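Local coordinates for protein sialidase B (Streptococcus pneumoniae serotype 4, PDB 4XJU) that removes terminal sialic acid residues joined by alpha-2,3, alpha-2,6 or alpha-2,8 linkages from oligosaccharides, glycoproteins and glycolipids, at residues 205-210 with 631-636; 224-229 with 287-292; 258-263 with 283-288. The protein carries 1 engineered substitution. All blocks are in the same frame, centred on the assembly; numbering follows the deposited sequence.

Contact 1 of 3, residues 205-210 with 631-636. With 19D ((1R,2R,3R,4R,5R,7R)-2-(acetylamino)-7-[(1R)-1,2-dihydroxyethyl]-4-fluoro-3-hydroxy-6,8-dioxabicyclo[3.2.1]octane-5-carboxylic acid), chain G.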
loop_
_atom_site.group_PDB
_atom_site.type_symbol
_atom_site.label_atom_id
_atom_site.label_comp_id
_atom_site.label_asym_id
_atom_site.label_seq_id
_atom_site.Cartn_x
_atom_site.Cartn_y
_atom_site.Cartn_z
ATOM N N TYR A 205 8.022 -0.905 3.157
ATOM C CA TYR A 205 6.900 -0.453 2.314
ATOM C C TYR A 205 5.729 -1.411 2.354
ATOM O O TYR A 205 5.910 -2.609 2.576
ATOM C CB TYR A 205 7.376 -0.282 0.856
ATOM C CG TYR A 205 8.651 0.511 0.816
ATOM C CD1 TYR A 205 8.623 1.889 0.937
ATOM C CD2 TYR A 205 9.877 -0.115 0.746
ATOM C CE1 TYR A 205 9.789 2.634 0.951
ATOM C CE2 TYR A 205 11.062 0.623 0.747
ATOM C CZ TYR A 205 11.002 1.993 0.858
ATOM O OH TYR A 205 12.165 2.729 0.875
ATOM N N PHE A 206 4.529 -0.875 2.135
ATOM C CA PHE A 206 3.304 -1.675 2.142
ATOM C C PHE A 206 2.370 -1.189 1.055
ATOM O O PHE A 206 2.311 0.010 0.773
ATOM C CB PHE A 206 2.609 -1.574 3.509
ATOM C CG PHE A 206 3.460 -2.061 4.642
ATOM C CD1 PHE A 206 3.521 -3.412 4.949
ATOM C CD2 PHE A 206 4.228 -1.171 5.377
ATOM C CE1 PHE A 206 4.332 -3.870 5.981
ATOM C CE2 PHE A 206 5.035 -1.618 6.409
ATOM C CZ PHE A 206 5.088 -2.973 6.711
ATOM N N ARG A 207 1.650 -2.120 0.437
ATOM C CA ARG A 207 0.631 -1.777 -0.542
ATOM C C ARG A 207 -0.459 -2.834 -0.494
ATOM O O ARG A 207 -0.275 -3.906 0.086
ATOM C CB ARG A 207 1.227 -1.706 -1.967
ATOM C CG ARG A 207 1.913 -0.372 -2.356
ATOM C CD ARG A 207 1.783 -0.096 -3.866
ATOM N NE ARG A 207 0.380 -0.039 -4.289
ATOM C CZ ARG A 207 -0.027 -0.042 -5.557
ATOM N NH1 ARG A 207 0.862 -0.071 -6.552
ATOM N NH2 ARG A 207 -1.328 -0.002 -5.832
ATOM N N ILE A 208 -1.588 -2.524 -1.122
ATOM C CA ILE A 208 -2.678 -3.482 -1.307
ATOM C C ILE A 208 -3.329 -3.936 0.020
ATOM O O ILE A 208 -3.342 -5.125 0.345
ATOM C CB ILE A 208 -2.232 -4.720 -2.128
ATOM C CG1 ILE A 208 -1.231 -4.338 -3.236
ATOM C CG2 ILE A 208 -3.438 -5.399 -2.744
ATOM C CD1 ILE A 208 -1.744 -3.277 -4.228
ATOM N N PRO A 209 -3.904 -2.987 0.773
ATOM C CA PRO A 209 -4.552 -3.321 2.048
ATOM C C PRO A 209 -5.868 -4.066 1.857
ATOM O O PRO A 209 -6.562 -3.861 0.861
ATOM C CB PRO A 209 -4.854 -1.948 2.652
ATOM C CG PRO A 209 -5.037 -1.041 1.456
ATOM C CD PRO A 209 -4.028 -1.552 0.443
ATOM N N THR A 210 -6.202 -4.924 2.821
ATOM C CA THR A 210 -7.519 -5.549 2.878
ATOM C C THR A 210 -8.056 -5.437 4.312
ATOM O O THR A 210 -7.287 -5.256 5.251
ATOM C CB THR A 210 -7.466 -7.025 2.501
ATOM O OG1 THR A 210 -6.963 -7.773 3.616
ATOM C CG2 THR A 210 -6.579 -7.261 1.261
ATOM N N GLU A 631 -4.185 3.329 0.851
ATOM C CA GLU A 631 -2.946 3.961 0.416
ATOM C C GLU A 631 -3.151 5.461 0.296
ATOM O O GLU A 631 -3.837 5.927 -0.627
ATOM C CB GLU A 631 -2.529 3.379 -0.946
ATOM C CG GLU A 631 -2.270 1.873 -0.922
ATOM C CD GLU A 631 -2.029 1.284 -2.301
ATOM O OE1 GLU A 631 -2.346 1.955 -3.312
ATOM O OE2 GLU A 631 -1.519 0.143 -2.388
ATOM N N LYS A 632 -2.572 6.224 1.224
ATOM C CA LYS A 632 -2.705 7.681 1.186
ATOM C C LYS A 632 -1.600 8.335 0.359
ATOM O O LYS A 632 -0.808 9.145 0.857
ATOM C CB LYS A 632 -2.741 8.295 2.589
ATOM C CG LYS A 632 -3.300 9.730 2.588
ATOM C CD LYS A 632 -3.149 10.423 3.943
ATOM C CE LYS A 632 -3.666 11.846 3.869
ATOM N NZ LYS A 632 -5.153 11.874 3.683
ATOM N N TYR A 633 -1.577 7.998 -0.922
ATOM C CA TYR A 633 -0.636 8.593 -1.862
ATOM C C TYR A 633 -1.022 8.125 -3.238
ATOM O O TYR A 633 -1.896 7.274 -3.380
ATOM C CB TYR A 633 0.806 8.178 -1.526
ATOM C CG TYR A 633 1.243 6.803 -1.981
ATOM C CD1 TYR A 633 0.682 5.647 -1.444
ATOM C CD2 TYR A 633 2.250 6.663 -2.929
ATOM C CE1 TYR A 633 1.106 4.379 -1.870
ATOM C CE2 TYR A 633 2.684 5.416 -3.347
ATOM C CZ TYR A 633 2.115 4.282 -2.812
ATOM O OH TYR A 633 2.562 3.053 -3.233
ATOM N N ASP A 634 -0.379 8.672 -4.255
ATOM C CA ASP A 634 -0.667 8.229 -5.606
ATOM C C ASP A 634 0.266 7.066 -5.943
ATOM O O ASP A 634 1.433 7.275 -6.281
ATOM C CB ASP A 634 -0.485 9.383 -6.594
ATOM C CG ASP A 634 -1.026 9.060 -7.970
ATOM O OD1 ASP A 634 -0.894 7.899 -8.405
ATOM O OD2 ASP A 634 -1.602 9.963 -8.624
ATOM N N SER A 635 -0.241 5.840 -5.854
ATOM C CA SER A 635 0.587 4.651 -6.085
ATOM C C SER A 635 0.828 4.350 -7.566
ATOM O O SER A 635 1.461 3.338 -7.916
ATOM C CB SER A 635 0.006 3.423 -5.377
ATOM O OG SER A 635 -1.314 3.160 -5.814
ATOM N N TRP A 636 0.317 5.218 -8.436
ATOM C CA TRP A 636 0.607 5.124 -9.869
ATOM C C TRP A 636 1.768 6.050 -10.213
ATOM O O TRP A 636 2.668 5.684 -10.974
ATOM C CB TRP A 636 -0.635 5.499 -10.703
ATOM C CG TRP A 636 -0.474 5.197 -12.177
ATOM C CD1 TRP A 636 -0.037 6.061 -13.154
ATOM C CD2 TRP A 636 -0.730 3.948 -12.841
ATOM N NE1 TRP A 636 -0.009 5.420 -14.376
ATOM C CE2 TRP A 636 -0.428 4.118 -14.207
ATOM C CE3 TRP A 636 -1.183 2.691 -12.401
ATOM C CZ2 TRP A 636 -0.576 3.096 -15.149
ATOM C CZ3 TRP A 636 -1.323 1.668 -13.343
ATOM C CH2 TRP A 636 -1.016 1.876 -14.693
HETATM C C1 19D G . -1.461 -0.887 -9.724
HETATM O O1A 19D G . -2.257 -0.575 -10.662
HETATM O O1B 19D G . -1.045 -0.082 -8.875
HETATM C C2 19D G . -1.011 -2.324 -9.681
HETATM C C3 19D G . -0.725 -2.884 -8.267
HETATM C C4 19D G . -1.067 -4.422 -8.187
HETATM O O4 19D G . -0.373 -4.975 -7.066
HETATM C C5 19D G . -0.601 -5.149 -9.561
HETATM N N5 19D G . -0.910 -6.571 -9.487
HETATM C C6 19D G . -1.145 -4.331 -10.749
HETATM O O6 19D G . -1.928 -3.210 -10.333
HETATM C C7 19D G . 0.025 -3.551 -11.341
HETATM O O7 19D G . 0.169 -2.382 -10.481
HETATM C C8 19D G . -0.044 -3.199 -12.842
HETATM O O8 19D G . -1.196 -2.430 -13.231
HETATM C C9 19D G . -0.005 -4.458 -13.704
HETATM O O9 19D G . -1.268 -5.124 -13.725
HETATM C C10 19D G . -0.113 -7.439 -10.108
HETATM O O10 19D G . 0.875 -7.080 -10.742
HETATM C C11 19D G . -0.497 -8.872 -9.974
HETATM F F1 19D G . 0.292 -2.584 -7.960
HETATM O O HOH W 1 1.205 1.318 -9.561
#
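Arg207 and Glu631 carry this contact, each burying about 80 Å² against the opposite segment. Arg207 NE points straight at Glu631 OE2 (2.7 Å, N-H...O angle 178°), and the acceptor lies in the guanidinium plane. The carboxylate is turned 64° from that plane, so NE reaches OE2 from above the carboxylate. From the opposite face of the carboxylate the backbone N of Ile208 gives OE2 a second bond of 3.0 Å. Glu631 OE1 receives Ser635 OG, also bonded to Arg581, at 3.0 Å, the backbone N of Tyr615, and a weak bond from Arg207 NH2. A glutamate suits the spot because its chain, extended beyond CG, brings an anionic group deep into a buried site beside an arginine whose charge it probably helps to balance, together with the ligand carboxylate.

In Arg207, bends at chi2 and at CG-CD (chi3 58°) set NE on the glutamate while NH1 and NH2 face the ligand. Both nitrogens donate to one carboxylate oxygen, O1B, of the bound sialic acid derivative, at 3.0 Å from NH1 and 3.1 Å from NH2. Ser635 lies over one guanidinium face, and Tyr633 OH packs 3.3 Å from Arg207 CD, its ring almost perpendicular to the guanidinium. Pro209 CD lies 4.1 Å from Glu631 CG, the side chains crossing nearly at right angles.

Arg207 probably belongs, with Arg519 and Arg581, to the arginine triad that holds the substrate carboxylate in sialidases. On strand 205-213 its backbone pairs with Asp224 of strand 219-226, whereas Glu631 ends strand 626-631 and touches Val647 of strand 647-652.

Contact 2 of 3, residues 224-229 with 287-292. With 19D ((1R,2R,3R,4R,5R,7R)-2-(acetylamino)-7-[(1R)-1,2-dihydroxyethyl]-4-fluoro-3-hydroxy-6,8-dioxabicyclo[3.2.1]octane-5-carboxylic acid), chain G.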
loop_
_atom_site.group_PDB
_atom_site.type_symbol
_atom_site.label_atom_id
_atom_site.label_comp_id
_atom_site.label_asym_id
_atom_site.label_seq_id
_atom_site.Cartn_x
_atom_site.Cartn_y
_atom_site.Cartn_z
ATOM N N ASP A 224 0.302 -6.448 1.250
ATOM C CA ASP A 224 1.584 -6.770 0.654
ATOM C C ASP A 224 2.643 -6.108 1.517
ATOM O O ASP A 224 2.683 -4.877 1.608
ATOM C CB ASP A 224 1.715 -6.138 -0.739
ATOM C CG ASP A 224 1.019 -6.922 -1.841
ATOM O OD1 ASP A 224 0.034 -7.667 -1.596
ATOM O OD2 ASP A 224 1.469 -6.753 -2.994
ATOM N N ALA A 225 3.514 -6.902 2.130
ATOM C CA ALA A 225 4.728 -6.342 2.729
ATOM C C ALA A 225 5.802 -6.291 1.632
ATOM O O ALA A 225 6.354 -7.325 1.249
ATOM C CB ALA A 225 5.193 -7.188 3.922
ATOM N N ARG A 226 6.060 -5.092 1.089
ATOM C CA ARG A 226 6.933 -4.941 -0.078
ATOM C C ARG A 226 8.328 -4.477 0.325
ATOM O O ARG A 226 8.502 -3.387 0.869
ATOM C CB ARG A 226 6.299 -3.981 -1.106
ATOM C CG ARG A 226 4.947 -4.478 -1.644
ATOM C CD ARG A 226 4.553 -3.811 -2.959
ATOM N NE ARG A 226 3.331 -4.415 -3.513
ATOM C CZ ARG A 226 2.750 -4.050 -4.654
ATOM N NH1 ARG A 226 3.265 -3.076 -5.392
ATOM N NH2 ARG A 226 1.647 -4.669 -5.052
ATOM N N TYR A 227 9.319 -5.311 0.046
ATOM C CA TYR A 227 10.657 -5.065 0.563
ATOM C C TYR A 227 11.469 -4.192 -0.370
ATOM O O TYR A 227 12.211 -3.314 0.085
ATOM C CB TYR A 227 11.376 -6.400 0.871
ATOM C CG TYR A 227 10.694 -7.133 1.992
ATOM C CD1 TYR A 227 9.581 -7.925 1.742
ATOM C CD2 TYR A 227 11.117 -6.983 3.310
ATOM C CE1 TYR A 227 8.909 -8.563 2.776
ATOM C CE2 TYR A 227 10.463 -7.630 4.347
ATOM C CZ TYR A 227 9.353 -8.413 4.066
ATOM O OH TYR A 227 8.675 -9.046 5.087
ATOM N N GLY A 228 11.342 -4.441 -1.667
ATOM C CA GLY A 228 12.165 -3.758 -2.650
ATOM C C GLY A 228 11.494 -2.505 -3.166
ATOM O O GLY A 228 11.206 -2.384 -4.358
ATOM N N GLY A 229 11.244 -1.565 -2.259
ATOM C CA GLY A 229 10.488 -0.377 -2.606
ATOM C C GLY A 229 9.037 -0.774 -2.817
ATOM O O GLY A 229 8.630 -1.884 -2.462
ATOM N N PHE A 287 4.879 -13.039 -3.245
ATOM C CA PHE A 287 3.415 -13.059 -3.267
ATOM C C PHE A 287 2.905 -11.641 -3.523
ATOM O O PHE A 287 3.582 -10.672 -3.222
ATOM C CB PHE A 287 2.878 -13.558 -1.915
ATOM C CG PHE A 287 3.399 -14.909 -1.522
ATOM C CD1 PHE A 287 2.751 -16.061 -1.927
ATOM C CD2 PHE A 287 4.543 -15.027 -0.744
ATOM C CE1 PHE A 287 3.237 -17.315 -1.558
ATOM C CE2 PHE A 287 5.033 -16.270 -0.374
ATOM C CZ PHE A 287 4.379 -17.412 -0.774
ATOM N N ILE A 288 1.703 -11.503 -4.069
ATOM C CA ILE A 288 1.178 -10.171 -4.368
ATOM C C ILE A 288 -0.334 -10.233 -4.517
ATOM O O ILE A 288 -0.847 -11.210 -5.050
ATOM C CB ILE A 288 1.860 -9.578 -5.646
ATOM C CG1 ILE A 288 1.297 -8.206 -6.007
ATOM C CG2 ILE A 288 1.755 -10.533 -6.843
ATOM C CD1 ILE A 288 2.137 -7.515 -7.062
ATOM N N ASP A 289 -1.026 -9.204 -4.027
ATOM C CA ASP A 289 -2.488 -9.067 -4.123
ATOM C C ASP A 289 -3.253 -10.154 -3.363
ATOM O O ASP A 289 -3.629 -11.169 -3.942
ATOM C CB ASP A 289 -2.952 -9.045 -5.585
ATOM C CG ASP A 289 -2.481 -7.822 -6.331
ATOM O OD1 ASP A 289 -1.965 -6.893 -5.682
ATOM O OD2 ASP A 289 -2.622 -7.791 -7.577
ATOM N N SER A 290 -3.500 -9.917 -2.079
ATOM C CA SER A 290 -4.200 -10.887 -1.238
ATOM C C SER A 290 -5.680 -10.552 -1.091
ATOM O O SER A 290 -6.126 -9.441 -1.398
ATOM C CB SER A 290 -3.561 -10.973 0.157
ATOM O OG SER A 290 -3.591 -9.723 0.836
ATOM N N SER A 291 -6.444 -11.513 -0.586
ATOM C CA SER A 291 -7.885 -11.352 -0.456
ATOM C C SER A 291 -8.335 -12.348 0.604
ATOM O O SER A 291 -7.810 -13.466 0.651
ATOM C CB SER A 291 -8.548 -11.643 -1.804
ATOM O OG SER A 291 -9.927 -11.357 -1.757
ATOM N N ILE A 292 -9.298 -11.943 1.434
ATOM C CA ILE A 292 -9.704 -12.700 2.626
ATOM C C ILE A 292 -11.194 -13.016 2.579
ATOM O O ILE A 292 -11.987 -12.230 2.051
ATOM C CB ILE A 292 -9.513 -11.851 3.917
ATOM C CG1 ILE A 292 -8.069 -11.433 4.122
ATOM C CG2 ILE A 292 -9.989 -12.595 5.185
ATOM C CD1 ILE A 292 -7.956 -10.445 5.294
HETATM C C1 19D G . -1.461 -0.887 -9.724
HETATM O O1A 19D G . -2.257 -0.575 -10.662
HETATM O O1B 19D G . -1.045 -0.082 -8.875
HETATM C C2 19D G . -1.011 -2.324 -9.681
HETATM C C3 19D G . -0.725 -2.884 -8.267
HETATM C C4 19D G . -1.067 -4.422 -8.187
HETATM O O4 19D G . -0.373 -4.975 -7.066
HETATM C C5 19D G . -0.601 -5.149 -9.561
HETATM N N5 19D G . -0.910 -6.571 -9.487
HETATM C C6 19D G . -1.145 -4.331 -10.749
HETATM O O6 19D G . -1.928 -3.210 -10.333
HETATM C C7 19D G . 0.025 -3.551 -11.341
HETATM O O7 19D G . 0.169 -2.382 -10.481
HETATM C C8 19D G . -0.044 -3.199 -12.842
HETATM O O8 19D G . -1.196 -2.430 -13.231
HETATM C C9 19D G . -0.005 -4.458 -13.704
HETATM O O9 19D G . -1.268 -5.124 -13.725
HETATM C C10 19D G . -0.113 -7.439 -10.108
HETATM O O10 19D G . 0.875 -7.080 -10.742
HETATM C C11 19D G . -0.497 -8.872 -9.974
HETATM F F1 19D G . 0.292 -2.584 -7.960
HETATM O O HOH W 2 -2.363 -7.771 -0.327
#
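The guanidinium of Arg226 is met along its edge by polar groups and obliquely by Ile288, whose CD1 stands 3.5 Å from NH2. In its plane, at the edge, lies Asp224 OD2. Arg226 grips this oxygen side-on: NE and NH2 both bond to OD2, NE at 3.0 Å and NH2 at 2.9 Å. NE uses the anti lone pair of OD2, while NH2 comes from above the carboxylate plane, 37° out of it. The same NH2 also donates to the ligand hydroxyl O4 (2.9 Å), likewise at the guanidinium edge.

Asp224 turns its other oxygen across the contact. OD1 accepts the backbone N of Asp289 at 3.1 Å through its syn lone pair, and a water links OD1 to Ser290 OG, which is bonded to Ser222 as well. Strands 219-226 and 286-294 belong to different sheets, adjacent blades of the sialidase beta-propeller; the parts that meet, 224-226 and 287-292, run roughly antiparallel, 151° apart, without backbone pairing between them. An aspartate side chain can bridge that separation where a main-chain bond cannot.

Ile288 fills the hydrophobic part of the junction: with CG1 anti to the backbone N (chi1 178°), its extended branch lays CG1 against Asp224 OD2 (3.3 Å) and sends CD1 on to lie beside the bond between Arg226 NH2 and the ligand O4. Next in sequence, Asp289 divides its carboxylate between two ligand donors. Its OD1 accepts from the O4 hydroxyl at 2.9 Å, and its OD2 from the acetamido nitrogen N5 at 2.8 Å. A short acidic chain suits this place, since its paired oxygens match adjacent donors on the sugar. The nearby Arg226 would probably offset the mutual repulsion of Asp224 and Asp289.

Contact 3 of 3, residues 258-263 with 283-288. With 19D ((1R,2R,3R,4R,5R,7R)-2-(acetylamino)-7-[(1R)-1,2-dihydroxyethyl]-4-fluoro-3-hydroxy-6,8-dioxabicyclo[3.2.1]octane-5-carboxylic acid), chain G.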
loop_
_atom_site.group_PDB
_atom_site.type_symbol
_atom_site.label_atom_id
_atom_site.label_comp_id
_atom_site.label_asym_id
_atom_site.label_seq_id
_atom_site.Cartn_x
_atom_site.Cartn_y
_atom_site.Cartn_z
ATOM N N MET A 258 1.741 -15.618 4.073
ATOM C CA MET A 258 2.539 -16.265 3.042
ATOM C C MET A 258 3.899 -15.594 2.937
ATOM O O MET A 258 3.994 -14.379 2.770
ATOM C CB MET A 258 1.840 -16.179 1.681
ATOM C CG MET A 258 0.507 -16.921 1.595
ATOM S SD MET A 258 -0.164 -16.827 -0.086
ATOM C CE MET A 258 -1.715 -17.684 0.136
ATOM N N LYS A 259 4.955 -16.390 3.016
ATOM C CA LYS A 259 6.297 -15.837 2.958
ATOM C C LYS A 259 7.232 -16.786 2.256
ATOM O O LYS A 259 7.059 -18.012 2.310
ATOM C CB LYS A 259 6.823 -15.527 4.364
ATOM C CG LYS A 259 7.369 -16.743 5.100
ATOM C CD LYS A 259 7.978 -16.375 6.455
ATOM C CE LYS A 259 9.258 -15.587 6.311
ATOM N NZ LYS A 259 9.036 -14.136 6.084
ATOM N N PHE A 260 8.211 -16.205 1.574
ATOM C CA PHE A 260 9.303 -16.957 0.967
ATOM C C PHE A 260 10.592 -16.549 1.671
ATOM O O PHE A 260 10.676 -15.447 2.221
ATOM C CB PHE A 260 9.417 -16.594 -0.508
ATOM C CG PHE A 260 8.469 -17.331 -1.404
ATOM C CD1 PHE A 260 8.300 -18.710 -1.299
ATOM C CD2 PHE A 260 7.761 -16.641 -2.382
ATOM C CE1 PHE A 260 7.430 -19.388 -2.160
ATOM C CE2 PHE A 260 6.896 -17.309 -3.240
ATOM C CZ PHE A 260 6.734 -18.683 -3.132
ATOM N N ASN A 261 11.601 -17.417 1.640
ATOM C CA ASN A 261 12.845 -17.137 2.357
ATOM C C ASN A 261 14.103 -17.143 1.495
ATOM O O ASN A 261 15.220 -17.110 2.039
ATOM C CB ASN A 261 13.021 -18.101 3.537
ATOM C CG ASN A 261 11.979 -17.883 4.622
ATOM O OD1 ASN A 261 11.911 -16.811 5.239
ATOM N ND2 ASN A 261 11.168 -18.888 4.853
ATOM N N ASP A 262 13.926 -17.172 0.172
ATOM C CA ASP A 262 15.068 -17.168 -0.738
ATOM C C ASP A 262 15.865 -15.868 -0.627
ATOM O O ASP A 262 17.067 -15.841 -0.885
ATOM C CB ASP A 262 14.660 -17.428 -2.199
ATOM C CG ASP A 262 13.448 -16.604 -2.657
ATOM O OD1 ASP A 262 12.537 -16.338 -1.844
ATOM O OD2 ASP A 262 13.401 -16.251 -3.861
ATOM N N TYR A 263 15.190 -14.795 -0.229
ATOM C CA TYR A 263 15.853 -13.519 0.052
ATOM C C TYR A 263 15.549 -13.110 1.481
ATOM O O TYR A 263 14.446 -13.346 1.973
ATOM C CB TYR A 263 15.352 -12.433 -0.911
ATOM C CG TYR A 263 16.083 -12.380 -2.240
ATOM C CD1 TYR A 263 16.082 -13.471 -3.097
ATOM C CD2 TYR A 263 16.758 -11.238 -2.633
ATOM C CE1 TYR A 263 16.745 -13.435 -4.318
ATOM C CE2 TYR A 263 17.431 -11.183 -3.857
ATOM C CZ TYR A 263 17.415 -12.286 -4.691
ATOM O OH TYR A 263 18.071 -12.251 -5.902
ATOM N N GLY A 283 15.699 -11.406 -8.534
ATOM C CA GLY A 283 15.906 -12.838 -8.410
ATOM C C GLY A 283 15.108 -13.498 -7.301
ATOM O O GLY A 283 15.319 -14.675 -7.002
ATOM N N SER A 284 14.189 -12.744 -6.699
ATOM C CA SER A 284 13.373 -13.238 -5.589
ATOM C C SER A 284 11.983 -13.695 -6.015
ATOM O O SER A 284 11.368 -13.138 -6.937
ATOM C CB SER A 284 13.213 -12.145 -4.517
ATOM O OG SER A 284 12.356 -12.576 -3.457
ATOM N N ALA A 285 11.488 -14.717 -5.330
ATOM C CA ALA A 285 10.098 -15.115 -5.470
ATOM C C ALA A 285 9.251 -14.172 -4.615
ATOM O O ALA A 285 9.760 -13.511 -3.695
ATOM C CB ALA A 285 9.910 -16.569 -5.039
ATOM N N SER A 286 7.960 -14.089 -4.919
ATOM C CA SER A 286 7.091 -13.182 -4.185
ATOM C C SER A 286 5.637 -13.615 -4.179
ATOM O O SER A 286 5.220 -14.451 -4.984
ATOM C CB SER A 286 7.207 -11.763 -4.739
ATOM O OG SER A 286 6.913 -11.728 -6.130
ATOM N N PHE A 287 4.879 -13.039 -3.245
ATOM C CA PHE A 287 3.415 -13.059 -3.267
ATOM C C PHE A 287 2.905 -11.641 -3.523
ATOM O O PHE A 287 3.582 -10.672 -3.222
ATOM C CB PHE A 287 2.878 -13.558 -1.915
ATOM C CG PHE A 287 3.399 -14.909 -1.522
ATOM C CD1 PHE A 287 2.751 -16.061 -1.927
ATOM C CD2 PHE A 287 4.543 -15.027 -0.744
ATOM C CE1 PHE A 287 3.237 -17.315 -1.558
ATOM C CE2 PHE A 287 5.033 -16.270 -0.374
ATOM C CZ PHE A 287 4.379 -17.412 -0.774
ATOM N N ILE A 288 1.703 -11.503 -4.069
ATOM C CA ILE A 288 1.178 -10.171 -4.368
ATOM C C ILE A 288 -0.334 -10.233 -4.517
ATOM O O ILE A 288 -0.847 -11.210 -5.050
ATOM C CB ILE A 288 1.860 -9.578 -5.646
ATOM C CG1 ILE A 288 1.297 -8.206 -6.007
ATOM C CG2 ILE A 288 1.755 -10.533 -6.843
ATOM C CD1 ILE A 288 2.137 -7.515 -7.062
HETATM C C1 19D G . -1.461 -0.887 -9.724
HETATM O O1A 19D G . -2.257 -0.575 -10.662
HETATM O O1B 19D G . -1.045 -0.082 -8.875
HETATM C C2 19D G . -1.011 -2.324 -9.681
HETATM C C3 19D G . -0.725 -2.884 -8.267
HETATM C C4 19D G . -1.067 -4.422 -8.187
HETATM O O4 19D G . -0.373 -4.975 -7.066
HETATM C C5 19D G . -0.601 -5.149 -9.561
HETATM N N5 19D G . -0.910 -6.571 -9.487
HETATM C C6 19D G . -1.145 -4.331 -10.749
HETATM O O6 19D G . -1.928 -3.210 -10.333
HETATM C C7 19D G . 0.025 -3.551 -11.341
HETATM O O7 19D G . 0.169 -2.382 -10.481
HETATM C C8 19D G . -0.044 -3.199 -12.842
HETATM O O8 19D G . -1.196 -2.430 -13.231
HETATM C C9 19D G . -0.005 -4.458 -13.704
HETATM O O9 19D G . -1.268 -5.124 -13.725
HETATM C C10 19D G . -0.113 -7.439 -10.108
HETATM O O10 19D G . 0.875 -7.080 -10.742
HETATM C C11 19D G . -0.497 -8.872 -9.974
HETATM F F1 19D G . 0.292 -2.584 -7.960
HETATM O O HOH W 3 15.144 -17.016 -5.606
HETATM O O HOH W 4 12.332 -13.937 -0.989
#
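Phe287 is sandwiched between Met258 and Phe260. On one face its ring and that of Phe260 form an offset stack, nearly parallel at 17°, with centroids 4.3 Å apart. Over the centre of the opposite face sits Met258 CB, 3.5 Å from the Phe287 centroid in a CH-pi contact, while Met258 SD makes an oblique Met-aromatic contact, 4.2 Å from the same centroid. The methionine chain, extended beyond CG, carries its sulfur past the ring rather than onto it. Flat aromatic side chains suit this place because each offers a broad apolar face to its neighbour. Ala285 adds a small methyl that fits tightly beside the ring, its CB 3.4 Å from Phe260 CD2.

Further along, the contact becomes polar. Asp262 holds CG between its backbone N and carbonyl carbon (chi1 46°), which brings OD2 to the backbone N of Ala285; this bond is 2.9 Å long, nearly straight, and uses the syn lone pair. Two waters add further links, one joining OD2 to Gly283 O, another linking OD1 to Ser284 OG and Tyr263 N. Ser284 lays its CB over the Tyr263 ring, 3.7 Å from the centroid, and its OG donates to Ala285 O (2.8 Å). Gly283 has no side chain, so Tyr263 OH, which bonds to Glu395, can come within 3.4 Å of Gly283 CA.

Residues 258-263, in the loop after edge strand 255-256 of one blade, run almost antiparallel to residues 283-287, which lead into strand 286-294 of the next. Such apolar packing, with Val307 touching both phenylalanines, is characteristic of the seam between beta-propeller blades.

How the contacts relate
All three contacts are buried, but their depth and chemistry differ. Contact 1 lies about 2 Å from the chain centre, contact 2 about 8 Å and contact 3 about 17 Å, measured between centres. The first two are charged and grip different parts of the ligand, its carboxylate and its hydroxyl and acetamido groups; they also touch through backbone pairing of neighbouring strands 205-213 and 219-226. Contact 3 is mostly aromatic and meets the ligand only through Ile288. Contacts 2 and 3 share strand 286-294: Phe287 serves the apolar seam, and Ile288 and Asp289, next in the strand, reach the ligand.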